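Local coordinates for BDI_3064 protein (Parabacteroides distasonis ATCC 8503, PDB 5Z06) that hydrolyses linear beta-1,2-glucans and beta-1,2-glucooligosaccharides of four or more units from the non-reducing end, acting as an exo-type enzyme that releases sophorose, at residues D246-G249 against K254-Y257; H458-W463 against M467-L472; N122-T127 against V131-S136; M331-G336 against G340-E345. All blocks are in the same frame, centred on the assembly; numbering follows the deposited sequence.

Contact 1: D246-G249 against K254-Y257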
loop_
_atom_site.group_PDB
_atom_site.type_symbol
_atom_site.label_atom_id
_atom_site.label_comp_id
_atom_site.label_asym_id
_atom_site.label_seq_id
_atom_site.Cartn_x
_atom_site.Cartn_y
_atom_site.Cartn_z
ATOM N N ASP A 246 11.995 12.279 6.166
ATOM C CA ASP A 246 11.743 13.466 6.913
ATOM C C ASP A 246 11.286 14.520 5.956
ATOM O O ASP A 246 12.096 15.106 5.233
ATOM C CB ASP A 246 12.984 13.960 7.634
ATOM C CG ASP A 246 12.651 14.986 8.694
ATOM O OD1 ASP A 246 11.619 14.821 9.389
ATOM O OD2 ASP A 246 13.414 15.964 8.829
ATOM N N PHE A 247 9.988 14.778 5.966
ATOM C CA PHE A 247 9.444 15.785 5.110
ATOM C C PHE A 247 9.591 17.148 5.779
ATOM O O PHE A 247 8.810 17.492 6.639
ATOM C CB PHE A 247 7.985 15.501 4.768
ATOM C CG PHE A 247 7.506 16.317 3.621
ATOM C CD1 PHE A 247 6.974 17.581 3.828
ATOM C CD2 PHE A 247 7.661 15.856 2.334
ATOM C CE1 PHE A 247 6.542 18.343 2.759
ATOM C CE2 PHE A 247 7.264 16.620 1.264
ATOM C CZ PHE A 247 6.690 17.865 1.470
ATOM N N LEU A 248 10.587 17.912 5.363
ATOM C CA LEU A 248 10.819 19.264 5.887
ATOM C C LEU A 248 9.873 20.273 5.288
ATOM O O LEU A 248 9.548 21.257 5.924
ATOM C CB LEU A 248 12.259 19.724 5.609
ATOM C CG LEU A 248 13.294 18.816 6.267
ATOM C CD1 LEU A 248 14.666 19.035 5.654
ATOM C CD2 LEU A 248 13.313 19.051 7.767
ATOM N N GLY A 249 9.447 20.041 4.056
ATOM C CA GLY A 249 8.569 20.970 3.348
ATOM C C GLY A 249 9.216 22.284 2.972
ATOM O O GLY A 249 8.521 23.199 2.629
ATOM N N LYS A 254 19.045 22.576 5.667
ATOM C CA LYS A 254 20.002 21.600 6.117
ATOM C C LYS A 254 19.458 20.942 7.363
ATOM O O LYS A 254 18.920 21.612 8.241
ATOM C CB LYS A 254 21.355 22.250 6.420
ATOM C CG LYS A 254 22.389 21.241 6.892
ATOM C CD LYS A 254 23.814 21.706 6.605
ATOM C CE LYS A 254 24.810 20.567 6.791
ATOM N NZ LYS A 254 26.225 21.032 6.713
ATOM N N ALA A 255 19.579 19.624 7.426
ATOM C CA ALA A 255 19.229 18.888 8.637
ATOM C C ALA A 255 20.214 17.759 8.875
ATOM O O ALA A 255 20.763 17.187 7.941
ATOM C CB ALA A 255 17.801 18.355 8.574
ATOM N N TYR A 256 20.430 17.479 10.148
ATOM C CA TYR A 256 21.331 16.457 10.602
ATOM C C TYR A 256 20.467 15.429 11.276
ATOM O O TYR A 256 19.459 15.775 11.896
ATOM C CB TYR A 256 22.335 17.000 11.636
ATOM C CG TYR A 256 23.196 18.158 11.183
ATOM C CD1 TYR A 256 22.659 19.448 11.096
ATOM C CD2 TYR A 256 24.551 17.986 10.895
ATOM C CE1 TYR A 256 23.428 20.528 10.707
ATOM C CE2 TYR A 256 25.339 19.074 10.502
ATOM C CZ TYR A 256 24.763 20.344 10.420
ATOM O OH TYR A 256 25.472 21.450 10.036
ATOM N N TYR A 257 20.871 14.175 11.171
ATOM C CA TYR A 257 20.080 13.073 11.686
ATOM C C TYR A 257 20.921 12.043 12.423
ATOM O O TYR A 257 22.059 11.749 12.064
ATOM C CB TYR A 257 19.313 12.389 10.560
ATOM C CG TYR A 257 18.325 13.289 9.896
ATOM C CD1 TYR A 257 17.026 13.391 10.364
ATOM C CD2 TYR A 257 18.685 14.036 8.783
ATOM C CE1 TYR A 257 16.104 14.234 9.742
ATOM C CE2 TYR A 257 17.782 14.890 8.164
ATOM C CZ TYR A 257 16.495 14.974 8.639
ATOM O OH TYR A 257 15.599 15.782 8.014
#
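Ala-255 turns its methyl group toward Leu-248, with Ala-255 CB 4.3 Å from Leu-248 CD1, and begins the contact between the two layers of a beta-sandwich. Strand 243-247 forms an edge of the sheet that also holds 194-200 and 204-210; strand 254-262 belongs to the other sheet, with 219-225, 232-237 and 275-278. This arrangement is consistent with a fibronectin type III-like domain. The nearest CA atoms, those of Leu-248 and Ala-255, are 8.9 Å apart, so only side chains meet. A small methyl suits this place, where Leu-248 and Ile-205 also reach in between the layers.

Two residues on, the alternation of the strand brings in Tyr-257, long enough to span to Asp-246. Its CG stands anti to its own carbonyl carbon (chi1 -63°), which sends the phenol across the gap. The hydroxyl donates a hydrogen bond to Asp-246 OD2, although the 2.3 Å between Tyr-257 OH and OD2 is so short that the exact length is doubtful. OD2 sits at the ring edge, in its plane, and the carboxylate is turned 80° from the ring. Arg-224 forms a salt bridge with the same oxygen and Tyr-244 OH binds OD1; the arginine is likely to keep this buried acid charged. Leu-248 approaches the tyrosine from the opposite direction, its CD2 4.0 Å from Tyr-257 OH.

Contact 2: H458-W463 against M467-L472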
loop_
_atom_site.group_PDB
_atom_site.type_symbol
_atom_site.label_atom_id
_atom_site.label_comp_id
_atom_site.label_asym_id
_atom_site.label_seq_id
_atom_site.Cartn_x
_atom_site.Cartn_y
_atom_site.Cartn_z
ATOM N N HIS A 458 -14.331 -17.643 -12.156
ATOM C CA HIS A 458 -14.397 -16.265 -12.573
ATOM C C HIS A 458 -13.834 -16.219 -13.986
ATOM O O HIS A 458 -12.639 -16.480 -14.195
ATOM C CB HIS A 458 -13.573 -15.432 -11.608
ATOM C CG HIS A 458 -13.776 -13.963 -11.735
ATOM N ND1 HIS A 458 -13.496 -13.092 -10.706
ATOM C CD2 HIS A 458 -14.229 -13.204 -12.759
ATOM C CE1 HIS A 458 -13.777 -11.860 -11.089
ATOM N NE2 HIS A 458 -14.229 -11.900 -12.329
ATOM N N LYS A 459 -14.692 -15.917 -14.961
ATOM C CA LYS A 459 -14.259 -15.784 -16.348
ATOM C C LYS A 459 -13.478 -14.505 -16.503
ATOM O O LYS A 459 -13.789 -13.521 -15.838
ATOM C CB LYS A 459 -15.437 -15.749 -17.290
ATOM C CG LYS A 459 -16.148 -17.087 -17.434
ATOM C CD LYS A 459 -17.582 -16.864 -17.924
ATOM C CE LYS A 459 -18.210 -18.126 -18.508
ATOM N NZ LYS A 459 -18.690 -19.057 -17.452
ATOM N N LEU A 460 -12.468 -14.519 -17.372
ATOM C CA LEU A 460 -11.717 -13.314 -17.668
ATOM C C LEU A 460 -12.419 -12.581 -18.775
ATOM O O LEU A 460 -12.434 -13.036 -19.919
ATOM C CB LEU A 460 -10.264 -13.629 -18.057
ATOM C CG LEU A 460 -9.246 -13.813 -16.948
ATOM C CD1 LEU A 460 -9.846 -14.255 -15.631
ATOM C CD2 LEU A 460 -8.115 -14.732 -17.345
ATOM N N ILE A 461 -13.017 -11.446 -18.421
ATOM C CA ILE A 461 -13.830 -10.678 -19.344
ATOM C C ILE A 461 -13.454 -9.228 -19.234
ATOM O O ILE A 461 -13.590 -8.632 -18.155
ATOM C CB ILE A 461 -15.329 -10.851 -19.011
ATOM C CG1 ILE A 461 -15.708 -12.347 -19.077
ATOM C CG2 ILE A 461 -16.196 -10.001 -19.948
ATOM C CD1 ILE A 461 -17.091 -12.649 -18.550
ATOM N N GLY A 462 -12.973 -8.670 -20.342
ATOM C CA GLY A 462 -12.657 -7.242 -20.456
ATOM C C GLY A 462 -13.905 -6.448 -20.816
ATOM O O GLY A 462 -14.915 -7.041 -21.147
ATOM N N TRP A 463 -13.885 -5.122 -20.763
ATOM C CA TRP A 463 -12.758 -4.320 -20.301
ATOM C C TRP A 463 -12.559 -4.446 -18.800
ATOM O O TRP A 463 -13.464 -4.183 -18.004
ATOM C CB TRP A 463 -12.986 -2.863 -20.613
ATOM C CG TRP A 463 -11.948 -1.952 -20.035
ATOM C CD1 TRP A 463 -12.097 -1.068 -18.987
ATOM C CD2 TRP A 463 -10.590 -1.854 -20.443
ATOM N NE1 TRP A 463 -10.922 -0.409 -18.749
ATOM C CE2 TRP A 463 -9.973 -0.870 -19.622
ATOM C CE3 TRP A 463 -9.837 -2.479 -21.432
ATOM C CZ2 TRP A 463 -8.643 -0.501 -19.778
ATOM C CZ3 TRP A 463 -8.500 -2.106 -21.586
ATOM C CH2 TRP A 463 -7.924 -1.130 -20.770
ATOM N N MET A 467 -6.288 -7.786 -19.854
ATOM C CA MET A 467 -5.940 -7.954 -21.282
ATOM C C MET A 467 -4.650 -8.772 -21.481
ATOM O O MET A 467 -4.574 -9.599 -22.400
ATOM C CB MET A 467 -5.781 -6.623 -22.004
ATOM C CG MET A 467 -5.307 -6.787 -23.451
ATOM S SD MET A 467 -5.206 -5.265 -24.395
ATOM C CE MET A 467 -6.917 -4.787 -24.525
ATOM N N ILE A 468 -3.661 -8.522 -20.631
ATOM C CA ILE A 468 -2.347 -9.138 -20.770
ATOM C C ILE A 468 -2.413 -10.628 -20.467
ATOM O O ILE A 468 -1.573 -11.384 -20.928
ATOM C CB ILE A 468 -1.286 -8.466 -19.851
ATOM C CG1 ILE A 468 0.134 -8.829 -20.271
ATOM C CG2 ILE A 468 -1.482 -8.820 -18.372
ATOM C CD1 ILE A 468 0.607 -8.100 -21.491
ATOM N N THR A 469 -3.401 -11.030 -19.661
ATOM C CA THR A 469 -3.686 -12.442 -19.409
ATOM C C THR A 469 -4.055 -13.164 -20.712
ATOM O O THR A 469 -3.557 -14.267 -21.006
ATOM C CB THR A 469 -4.805 -12.601 -18.370
ATOM O OG1 THR A 469 -4.617 -11.657 -17.300
ATOM C CG2 THR A 469 -4.809 -14.007 -17.827
ATOM N N TYR A 470 -4.898 -12.531 -21.506
ATOM C CA TYR A 470 -5.215 -13.068 -22.829
ATOM C C TYR A 470 -4.048 -12.931 -23.772
ATOM O O TYR A 470 -3.753 -13.838 -24.519
ATOM C CB TYR A 470 -6.453 -12.415 -23.421
ATOM C CG TYR A 470 -7.711 -12.997 -22.864
ATOM C CD1 TYR A 470 -8.288 -12.479 -21.714
ATOM C CD2 TYR A 470 -8.316 -14.094 -23.479
ATOM C CE1 TYR A 470 -9.450 -13.009 -21.219
ATOM C CE2 TYR A 470 -9.473 -14.641 -22.974
ATOM C CZ TYR A 470 -10.031 -14.100 -21.847
ATOM O OH TYR A 470 -11.179 -14.661 -21.354
ATOM N N MET A 471 -3.373 -11.800 -23.712
ATOM C CA MET A 471 -2.232 -11.581 -24.574
ATOM C C MET A 471 -1.232 -12.689 -24.348
ATOM O O MET A 471 -0.852 -13.366 -25.296
ATOM C CB MET A 471 -1.578 -10.244 -24.301
ATOM C CG MET A 471 -2.423 -9.070 -24.719
ATOM S SD MET A 471 -2.362 -8.816 -26.494
ATOM C CE MET A 471 -4.049 -8.293 -26.676
ATOM N N LEU A 472 -0.844 -12.890 -23.095
ATOM C CA LEU A 472 0.207 -13.848 -22.798
ATOM C C LEU A 472 -0.239 -15.256 -23.059
ATOM O O LEU A 472 0.547 -16.053 -23.567
ATOM C CB LEU A 472 0.759 -13.682 -21.391
ATOM C CG LEU A 472 1.604 -12.408 -21.262
ATOM C CD1 LEU A 472 1.890 -12.094 -19.796
ATOM C CD2 LEU A 472 2.924 -12.537 -21.994
#
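Leu-460, in a loop without regular secondary structure, lies beside the start of helix 467-475, its CA 8.3 Å from that of Thr-469. The chief polar link runs from the helix to the loop backbone: Tyr-470 OH donates to Leu-460 O at 2.5 Å. The donor lies in the carbonyl plane on a lone pair, with a C=O...donor angle of 140°. Tyrosine suits this site because its ring fills space while its hydroxyl reaches the main chain; Tyr-470 CE1 also packs on Leu-460 CB at 3.3 Å. The same hydroxyl is hydrogen-bonded to Leu-444 N, tying two neighbouring pieces of chain together. A phenylalanine in its place would probably leave Leu-460 O and Leu-444 N without the hydroxyl they share.

The isobutyl end of Leu-460 meets Thr-469 at about a right angle, and packing is tight, with Leu-460 CD2 3.4 Å from Thr-469 CG2. The threonine presents this methyl because CG2 is anti to its backbone N; OG1 on the other branch bonds to Ser-396 OG. Farther along, Met-467 CE comes to the edge of the Trp-463 indole, 4.3 Å from CZ3, while Trp-463 NE1 is bonded to Gly-531 O.

Within the glycoamylase-like part of the enzyme, helix 392-408 packs on Ile-468 and Thr-469, helix 556-573 on Trp-463 and Met-467, and helix 495-505 on Ile-461.

Contact 3: N122-T127 against V131-S136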
loop_
_atom_site.group_PDB
_atom_site.type_symbol
_atom_site.label_atom_id
_atom_site.label_comp_id
_atom_site.label_asym_id
_atom_site.label_seq_id
_atom_site.Cartn_x
_atom_site.Cartn_y
_atom_site.Cartn_z
ATOM N N ASN A 122 -6.268 4.008 38.757
ATOM C CA ASN A 122 -5.716 2.785 39.342
ATOM C C ASN A 122 -4.447 2.268 38.699
ATOM O O ASN A 122 -3.822 1.377 39.262
ATOM C CB ASN A 122 -6.762 1.679 39.300
ATOM C CG ASN A 122 -7.970 2.021 40.112
ATOM O OD1 ASN A 122 -7.884 2.803 41.036
ATOM N ND2 ASN A 122 -9.097 1.463 39.761
ATOM N N TYR A 123 -4.089 2.794 37.524
ATOM C CA TYR A 123 -2.885 2.386 36.796
ATOM C C TYR A 123 -1.917 3.522 36.560
ATOM O O TYR A 123 -0.983 3.395 35.761
ATOM C CB TYR A 123 -3.293 1.789 35.463
ATOM C CG TYR A 123 -4.304 0.722 35.643
ATOM C CD1 TYR A 123 -3.918 -0.550 36.022
ATOM C CD2 TYR A 123 -5.651 0.994 35.523
ATOM C CE1 TYR A 123 -4.853 -1.547 36.228
ATOM C CE2 TYR A 123 -6.600 0.007 35.722
ATOM C CZ TYR A 123 -6.189 -1.259 36.077
ATOM O OH TYR A 123 -7.117 -2.237 36.265
ATOM N N LEU A 124 -2.128 4.612 37.283
ATOM C CA LEU A 124 -1.334 5.809 37.169
ATOM C C LEU A 124 -0.731 5.992 38.555
ATOM O O LEU A 124 -1.391 6.445 39.480
ATOM C CB LEU A 124 -2.255 6.972 36.771
ATOM C CG LEU A 124 -1.885 7.984 35.678
ATOM C CD1 LEU A 124 -0.590 7.697 34.946
ATOM C CD2 LEU A 124 -3.036 8.092 34.691
ATOM N N LYS A 125 0.516 5.575 38.703
ATOM C CA LYS A 125 1.237 5.756 39.965
ATOM C C LYS A 125 1.314 7.256 40.231
ATOM O O LYS A 125 0.914 7.743 41.278
ATOM C CB LYS A 125 2.660 5.169 39.878
ATOM C CG LYS A 125 3.106 4.388 41.109
ATOM C CD LYS A 125 4.545 4.727 41.488
ATOM C CE LYS A 125 5.049 3.891 42.661
ATOM N NZ LYS A 125 5.795 2.677 42.201
ATOM N N ASP A 126 1.783 7.967 39.219
ATOM C CA ASP A 126 2.165 9.351 39.294
ATOM C C ASP A 126 1.230 10.165 38.378
ATOM O O ASP A 126 1.225 9.963 37.165
ATOM C CB ASP A 126 3.626 9.415 38.828
ATOM C CG ASP A 126 4.226 10.783 38.932
ATOM O OD1 ASP A 126 3.500 11.753 39.228
ATOM O OD2 ASP A 126 5.451 10.879 38.706
ATOM N N THR A 127 0.438 11.063 38.967
ATOM C CA THR A 127 -0.415 11.993 38.225
ATOM C C THR A 127 0.166 13.418 38.114
ATOM O O THR A 127 -0.569 14.382 37.873
ATOM C CB THR A 127 -1.814 12.065 38.865
ATOM O OG1 THR A 127 -1.693 12.440 40.243
ATOM C CG2 THR A 127 -2.515 10.721 38.771
ATOM N N VAL A 131 4.375 15.426 32.051
ATOM C CA VAL A 131 5.301 14.305 31.849
ATOM C C VAL A 131 4.506 13.097 31.373
ATOM O O VAL A 131 3.336 12.949 31.700
ATOM C CB VAL A 131 6.101 13.945 33.132
ATOM C CG1 VAL A 131 7.094 15.047 33.500
ATOM C CG2 VAL A 131 5.167 13.658 34.294
ATOM N N TRP A 132 5.155 12.254 30.592
ATOM C CA TRP A 132 4.540 11.041 30.081
ATOM C C TRP A 132 4.630 9.973 31.133
ATOM O O TRP A 132 5.699 9.709 31.639
ATOM C CB TRP A 132 5.225 10.589 28.784
ATOM C CG TRP A 132 4.869 11.508 27.675
ATOM C CD1 TRP A 132 5.625 12.521 27.169
ATOM C CD2 TRP A 132 3.629 11.544 26.977
ATOM N NE1 TRP A 132 4.937 13.167 26.172
ATOM C CE2 TRP A 132 3.707 12.584 26.036
ATOM C CE3 TRP A 132 2.460 10.782 27.043
ATOM C CZ2 TRP A 132 2.663 12.883 25.170
ATOM C CZ3 TRP A 132 1.418 11.083 26.174
ATOM C CH2 TRP A 132 1.535 12.121 25.248
ATOM N N HIS A 133 3.483 9.388 31.461
ATOM C CA HIS A 133 3.369 8.307 32.430
ATOM C C HIS A 133 3.069 7.006 31.727
ATOM O O HIS A 133 2.022 6.885 31.083
ATOM C CB HIS A 133 2.239 8.598 33.408
ATOM C CG HIS A 133 2.482 9.819 34.222
ATOM N ND1 HIS A 133 3.627 9.983 34.967
ATOM C CD2 HIS A 133 1.759 10.951 34.375
ATOM C CE1 HIS A 133 3.588 11.157 35.569
ATOM N NE2 HIS A 133 2.467 11.767 35.221
ATOM N N PRO A 134 3.989 6.029 31.822
ATOM C CA PRO A 134 3.590 4.723 31.303
ATOM C C PRO A 134 2.436 4.164 32.117
ATOM O O PRO A 134 2.433 4.276 33.330
ATOM C CB PRO A 134 4.867 3.862 31.425
ATOM C CG PRO A 134 5.859 4.687 32.144
ATOM C CD PRO A 134 5.441 6.123 32.025
ATOM N N VAL A 135 1.441 3.633 31.430
ATOM C CA VAL A 135 0.332 2.949 32.047
ATOM C C VAL A 135 0.285 1.552 31.449
ATOM O O VAL A 135 0.430 1.403 30.241
ATOM C CB VAL A 135 -0.978 3.686 31.755
ATOM C CG1 VAL A 135 -2.191 2.884 32.201
ATOM C CG2 VAL A 135 -0.963 5.035 32.443
ATOM N N SER A 136 0.106 0.543 32.305
ATOM C CA SER A 136 -0.133 -0.844 31.887
ATOM C C SER A 136 -1.366 -1.334 32.592
ATOM O O SER A 136 -1.427 -1.343 33.817
ATOM C CB SER A 136 1.025 -1.758 32.258
ATOM O OG SER A 136 2.190 -1.411 31.549
HETATM O O HOH W 1 1.058 1.417 35.135
#
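Asp-126 O lies over one face of the His-133 imidazole, 2.9 Å from NE2 but at an angle too poor for a hydrogen bond. Val-131 O stands over the opposite face, and the Asp-126 carboxylate, tilted 42° to the ring, brings CG within 3.4 Å of His-133 CE1. NE2 is instead bonded to Arg-128 O, while Asp-126 OD2 makes a salt bridge with Arg-128 NE. An alanine at His-133 would probably leave Arg-128 O without this partner and open a gap between the carbonyls of Asp-126 and Val-131.

Residues 122-127 lie in the loop that links strand 118-119 of one antiparallel sheet to strand 132-138 of another in the calcium-binding N-terminal beta region; the side chain of Pro-134 is about 13 Å from the bound calcium ion.

Apolar contacts centre on Val-135, a compact branched residue with a methyl for each neighbour. CG1, anti to the backbone N (chi1 171°), meets Tyr-123 CB at 3.6 Å, and CG2 meets Leu-124 CD1 at 3.7 Å. Leu-124 CD1 also presses on His-133 CB, 3.3 Å away.

Water joins the backbones: it donates to Tyr-123 O at 2.9 Å and accepts from Ser-136 N at 3.1 Å.

Contact 4: M331-G336 against G340-E345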
loop_
_atom_site.group_PDB
_atom_site.type_symbol
_atom_site.label_atom_id
_atom_site.label_comp_id
_atom_site.label_asym_id
_atom_site.label_seq_id
_atom_site.Cartn_x
_atom_site.Cartn_y
_atom_site.Cartn_z
ATOM N N MET A 331 9.800 -5.290 -13.255
ATOM C CA MET A 331 9.913 -4.225 -14.248
ATOM C C MET A 331 10.444 -2.932 -13.654
ATOM O O MET A 331 11.276 -2.295 -14.283
ATOM C CB MET A 331 8.585 -4.003 -14.957
ATOM C CG MET A 331 8.230 -5.240 -15.737
ATOM S SD MET A 331 6.505 -5.217 -16.167
ATOM C CE MET A 331 6.702 -4.430 -17.733
ATOM N N ALA A 332 10.002 -2.608 -12.436
ATOM C CA ALA A 332 10.566 -1.505 -11.678
ATOM C C ALA A 332 12.051 -1.715 -11.454
ATOM O O ALA A 332 12.830 -0.756 -11.526
ATOM C CB ALA A 332 9.846 -1.323 -10.345
ATOM N N ILE A 333 12.461 -2.951 -11.179
ATOM C CA ILE A 333 13.872 -3.212 -10.963
ATOM C C ILE A 333 14.672 -3.038 -12.257
ATOM O O ILE A 333 15.739 -2.421 -12.255
ATOM C CB ILE A 333 14.132 -4.583 -10.311
ATOM C CG1 ILE A 333 13.574 -4.604 -8.902
ATOM C CG2 ILE A 333 15.620 -4.830 -10.231
ATOM C CD1 ILE A 333 13.375 -5.986 -8.311
ATOM N N VAL A 334 14.146 -3.527 -13.372
ATOM C CA VAL A 334 14.814 -3.315 -14.651
ATOM C C VAL A 334 15.012 -1.813 -14.912
ATOM O O VAL A 334 16.120 -1.376 -15.267
ATOM C CB VAL A 334 14.044 -3.984 -15.790
ATOM C CG1 VAL A 334 14.514 -3.523 -17.151
ATOM C CG2 VAL A 334 14.196 -5.487 -15.681
ATOM N N ALA A 335 13.942 -1.034 -14.718
ATOM C CA ALA A 335 14.008 0.417 -14.854
ATOM C C ALA A 335 15.083 0.973 -13.936
ATOM O O ALA A 335 15.853 1.826 -14.347
ATOM C CB ALA A 335 12.669 1.063 -14.515
ATOM N N GLY A 336 15.097 0.479 -12.697
ATOM C CA GLY A 336 16.004 0.947 -11.668
ATOM C C GLY A 336 17.450 0.689 -12.040
ATOM O O GLY A 336 18.333 1.486 -11.692
ATOM N N GLY A 340 20.213 3.619 -13.021
ATOM C CA GLY A 340 21.394 3.599 -12.174
ATOM C C GLY A 340 21.110 3.678 -10.687
ATOM O O GLY A 340 21.983 4.092 -9.939
ATOM N N PHE A 341 19.910 3.283 -10.247
ATOM C CA PHE A 341 19.625 3.160 -8.810
ATOM C C PHE A 341 20.378 1.980 -8.211
ATOM O O PHE A 341 20.662 1.947 -7.021
ATOM C CB PHE A 341 18.128 2.949 -8.522
ATOM C CG PHE A 341 17.229 3.988 -9.116
ATOM C CD1 PHE A 341 17.661 5.300 -9.324
ATOM C CD2 PHE A 341 15.911 3.654 -9.442
ATOM C CE1 PHE A 341 16.810 6.238 -9.885
ATOM C CE2 PHE A 341 15.068 4.585 -10.000
ATOM C CZ PHE A 341 15.511 5.872 -10.214
ATOM N N ILE A 342 20.625 0.970 -9.027
ATOM C CA ILE A 342 21.457 -0.161 -8.641
ATOM C C ILE A 342 22.283 -0.494 -9.847
ATOM O O ILE A 342 21.990 -0.025 -10.944
ATOM C CB ILE A 342 20.629 -1.394 -8.225
ATOM C CG1 ILE A 342 19.598 -1.748 -9.304
ATOM C CG2 ILE A 342 19.948 -1.111 -6.895
ATOM C CD1 ILE A 342 18.912 -3.079 -9.096
ATOM N N THR A 343 23.300 -1.315 -9.643
ATOM C CA THR A 343 24.093 -1.791 -10.751
ATOM C C THR A 343 23.386 -2.952 -11.431
ATOM O O THR A 343 22.524 -3.607 -10.838
ATOM C CB THR A 343 25.463 -2.264 -10.309
ATOM O OG1 THR A 343 25.323 -3.364 -9.405
ATOM C CG2 THR A 343 26.252 -1.119 -9.672
ATOM N N ARG A 344 23.756 -3.182 -12.681
ATOM C CA ARG A 344 23.324 -4.353 -13.407
ATOM C C ARG A 344 23.675 -5.637 -12.654
ATOM O O ARG A 344 22.835 -6.526 -12.513
ATOM C CB ARG A 344 23.942 -4.372 -14.804
ATOM C CG ARG A 344 23.241 -5.338 -15.731
ATOM C CD ARG A 344 24.020 -5.528 -17.012
ATOM N NE ARG A 344 23.323 -6.426 -17.924
ATOM C CZ ARG A 344 22.307 -6.113 -18.725
ATOM N NH1 ARG A 344 21.799 -4.873 -18.778
ATOM N NH2 ARG A 344 21.804 -7.055 -19.519
ATOM N N GLU A 345 24.889 -5.727 -12.129
ATOM C CA GLU A 345 25.284 -6.929 -11.386
ATOM C C GLU A 345 24.386 -7.196 -10.169
ATOM O O GLU A 345 24.000 -8.347 -9.918
ATOM C CB GLU A 345 26.761 -6.853 -10.964
ATOM C CG GLU A 345 27.332 -8.164 -10.425
ATOM C CD GLU A 345 27.235 -9.364 -11.403
ATOM O OE1 GLU A 345 27.052 -9.172 -12.627
ATOM O OE2 GLU A 345 27.357 -10.519 -10.935
#
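Phe-341 lays its ring obliquely against Gly-336, with Phe-341 CD2 only 3.5 Å from Gly-336 CA. The absence of a side chain permits this approach: a beta carbon on Gly-336 would lie tight against CD2 and be crowded by Ala-332 O as well. Phe-341 also ties the backbones together, its N donating to Gly-336 O at 2.8 Å. The hydrogen bond comes nearly along the C=O axis, at 164°, but is bent at the hydrogen (139°). Such a bond, from a residue five places later, is the 6-to-1 link of a Schellman motif, which here ends helix 323-338. Gly-340 makes the turn with a positive phi of 71°, readily adopted without a side chain.

One residue on, Ile-342 reaches back to the helix. Its CG1 takes the crowded position between backbone N and carbonyl carbon, and this brings CD1 to within 3.9 Å of Ile-333 CG2. The two branched chains cross obliquely, and isoleucine suits both buried positions by offering methyls to the apolar side of the joint. Thr-343 then opens helix 344-360 as N-cap; its side chain caps a backbone N of the first turn, and Glu-346 OE1 answers by bonding Thr-343 N, as in a capping box.

The whole is a short connection between consecutive helices, consistent with the (alpha/alpha)6 barrel of six-hairpin glycosidases. Helix 284-297 packs against it, Phe-296 meeting Phe-341 edge-to-face and touching Ile-342; helices 665-680 and 682-688 pack on helix 323-338, and Arg-344 forms a salt bridge with Glu-416 of helix 414-428.

In the fold
All four contacts join pieces of chain close in sequence, but no two hold the same elements. Contacts 1 and 3 belong to the beta-rich N-terminal part, about 18 Å apart at their nearest atoms; contacts 2 and 4 lie in the helical part, about 8 Å apart at theirs. Contact 3 is the most peripheral and only partly buried, and it alone uses a bridging water; the other three are buried. Contact 1 hides a carboxylate, probably charged, between sheets, whereas contact 2 ties a loop carbonyl to a helix by a phenol. Contact 4 depends on backbone bonding and two glycines at a helix end. Contacts 2 and 3, 58 Å apart by centres, lie on opposite sides of the chain's centre.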